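Long-range contact in uncharacterized protein (Parabacteroides merdae ATCC 43184, PDB 4OPW), which is of unknown function but, as a putative adhesin with an auto-transporter-type head domain, probably takes part in cell adhesion: residues His204-Lys210 and Lys222-Gln228. Residues are numbered along the deposited sequence; the frame is centred on the assembly and turned at random.
Sequences HPTDNLK and KGPTAVQ. With EDO (1,2-ethanediol), chain D.
His204 reaches Lys222 at the start of a corner where two successive coils of a parallel beta-solenoid stack. With its CG anti to the backbone N (chi1 180°), the imidazole swings ND1 to Lys222 O, 2.9 Å away and in the ring plane, and apparently stands in for the N-H that Pro205 lacks. Pro205 suits its buried place as a compact apolar ring against Val191 and Tyr221; its CB lies 3.6 Å from Thr225 OG1. Thr206 lays CG2 over the rim of one face of the His204 ring. Past the corner, Asp207 O accepts from Ala226 N (3.0 Å), opening the parallel pairing. Gln228, two residues beyond Ala226, the register partner of Asn208, shares their sheet face: Asn208 ND2 gives to Gln228 OE1 (2.8 Å) and Gln228 NE2 returns a bond to Asn208 OD1 (2.9 Å), the planes only 15° apart. A bend at chi2 (89°) turns the Gln228 amide back. Apolar Leu209 and Val227 suit the other face, which Tyr221 also lines. Ala226 O accepts hydrogen bonds from Leu209 N and Thr225 OG1, on opposite sides of its carbonyl plane; Gln228 N to Leu209 O continues the pairing. In this conformer of Asn208 the paired bonds fix both amides, consistent with holding these coils in register.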
# COMPACT_ATOMS: atom_id res chain seq x y z
N HIS A 204 1.19 19.10 -3.47
CA HIS A 204 1.72 20.31 -2.81
C HIS A 204 3.21 20.53 -3.19
O HIS A 204 4.10 20.32 -2.36
CB HIS A 204 1.49 20.22 -1.29
CG HIS A 204 1.99 21.39 -0.49
ND1 HIS A 204 2.13 22.65 -1.04
CD2 HIS A 204 2.34 21.45 0.82
CE1 HIS A 204 2.60 23.42 -0.07
NE2 HIS A 204 2.73 22.74 1.07
N PRO A 205 3.48 20.92 -4.46
CA PRO A 205 4.87 21.28 -4.85
C PRO A 205 5.27 22.59 -4.18
O PRO A 205 4.43 23.48 -4.08
CB PRO A 205 4.80 21.41 -6.38
CG PRO A 205 3.37 21.19 -6.76
CD PRO A 205 2.53 21.26 -5.54
N THR A 206 6.50 22.71 -3.67
CA THR A 206 6.91 23.94 -2.98
C THR A 206 7.99 24.71 -3.76
O THR A 206 8.41 25.79 -3.32
CB THR A 206 7.34 23.68 -1.54
OG1 THR A 206 8.50 22.85 -1.55
CG2 THR A 206 6.22 23.08 -0.69
N ASP A 207 8.41 24.20 -4.93
CA ASP A 207 9.39 24.94 -5.73
C ASP A 207 9.08 24.81 -7.22
O ASP A 207 8.92 25.84 -7.89
CB ASP A 207 10.84 24.49 -5.44
CG ASP A 207 11.87 25.26 -6.23
OD1 ASP A 207 11.92 26.51 -6.09
OD2 ASP A 207 12.59 24.64 -7.03
N ASN A 208 9.00 23.56 -7.73
CA ASN A 208 8.71 23.36 -9.15
C ASN A 208 7.79 22.18 -9.37
O ASN A 208 7.91 21.15 -8.69
CB ASN A 208 9.98 23.16 -9.96
CG ASN A 208 9.79 23.46 -11.42
OD1 ASN A 208 9.68 24.62 -11.84
ND2 ASN A 208 9.73 22.42 -12.23
N LEU A 209 6.92 22.34 -10.36
CA LEU A 209 5.98 21.32 -10.78
C LEU A 209 6.02 21.15 -12.28
O LEU A 209 5.84 22.11 -13.02
CB LEU A 209 4.54 21.67 -10.34
CG LEU A 209 3.40 20.84 -10.98
CD1 LEU A 209 3.46 19.37 -10.55
CD2 LEU A 209 2.01 21.46 -10.72
N LYS A 210 6.23 19.90 -12.73
CA LYS A 210 6.16 19.53 -14.14
C LYS A 210 4.88 18.71 -14.29
O LYS A 210 4.77 17.63 -13.68
CB LYS A 210 7.42 18.78 -14.58
CG LYS A 210 8.66 19.66 -14.61
CD LYS A 210 9.83 18.87 -15.08
CE LYS A 210 11.12 19.62 -14.99
NZ LYS A 210 12.14 18.88 -15.73
N LYS A 222 -1.30 23.03 -4.46
CA LYS A 222 -1.13 24.13 -3.51
C LYS A 222 0.30 24.56 -3.61
O LYS A 222 1.20 23.71 -3.62
CB LYS A 222 -1.52 23.71 -2.08
CG LYS A 222 -3.03 23.73 -1.90
CD LYS A 222 -3.51 23.22 -0.56
CE LYS A 222 -5.01 23.06 -0.58
NZ LYS A 222 -5.56 22.61 0.72
N GLY A 223 0.53 25.85 -3.79
CA GLY A 223 1.89 26.34 -3.92
C GLY A 223 2.32 27.17 -2.73
O GLY A 223 1.99 26.83 -1.59
N PRO A 224 3.03 28.29 -2.96
CA PRO A 224 3.50 28.80 -4.28
C PRO A 224 4.50 27.86 -4.95
O PRO A 224 5.35 27.26 -4.28
CB PRO A 224 4.19 30.12 -3.93
CG PRO A 224 3.71 30.49 -2.53
CD PRO A 224 3.46 29.17 -1.85
N THR A 225 4.43 27.73 -6.28
CA THR A 225 5.35 26.89 -7.07
C THR A 225 5.38 27.34 -8.51
O THR A 225 4.35 27.80 -9.01
CB THR A 225 4.95 25.38 -6.99
OG1 THR A 225 5.87 24.58 -7.76
CG2 THR A 225 3.54 25.11 -7.46
N ALA A 226 6.54 27.18 -9.18
CA ALA A 226 6.65 27.42 -10.61
C ALA A 226 6.02 26.22 -11.31
O ALA A 226 6.07 25.09 -10.77
CB ALA A 226 8.11 27.57 -11.02
N VAL A 227 5.34 26.44 -12.44
CA VAL A 227 4.66 25.34 -13.12
C VAL A 227 5.00 25.33 -14.61
O VAL A 227 4.89 26.36 -15.28
CB VAL A 227 3.10 25.42 -12.91
CG1 VAL A 227 2.38 24.27 -13.62
CG2 VAL A 227 2.72 25.43 -11.43
N GLN A 228 5.41 24.15 -15.13
CA GLN A 228 5.59 23.89 -16.56
C GLN A 228 4.59 22.79 -16.90
O GLN A 228 4.61 21.74 -16.25
CB GLN A 228 7.03 23.50 -16.93
CG GLN A 228 8.09 24.55 -16.60
CD GLN A 228 8.61 24.35 -15.19
OE1 GLN A 228 8.99 23.24 -14.79
NE2 GLN A 228 8.63 25.42 -14.41
C1 EDO D . 8.24 23.56 2.53
O1 EDO D . 6.99 23.13 3.03
C2 EDO D . 9.13 22.33 2.23
O2 EDO D . 8.93 21.89 0.89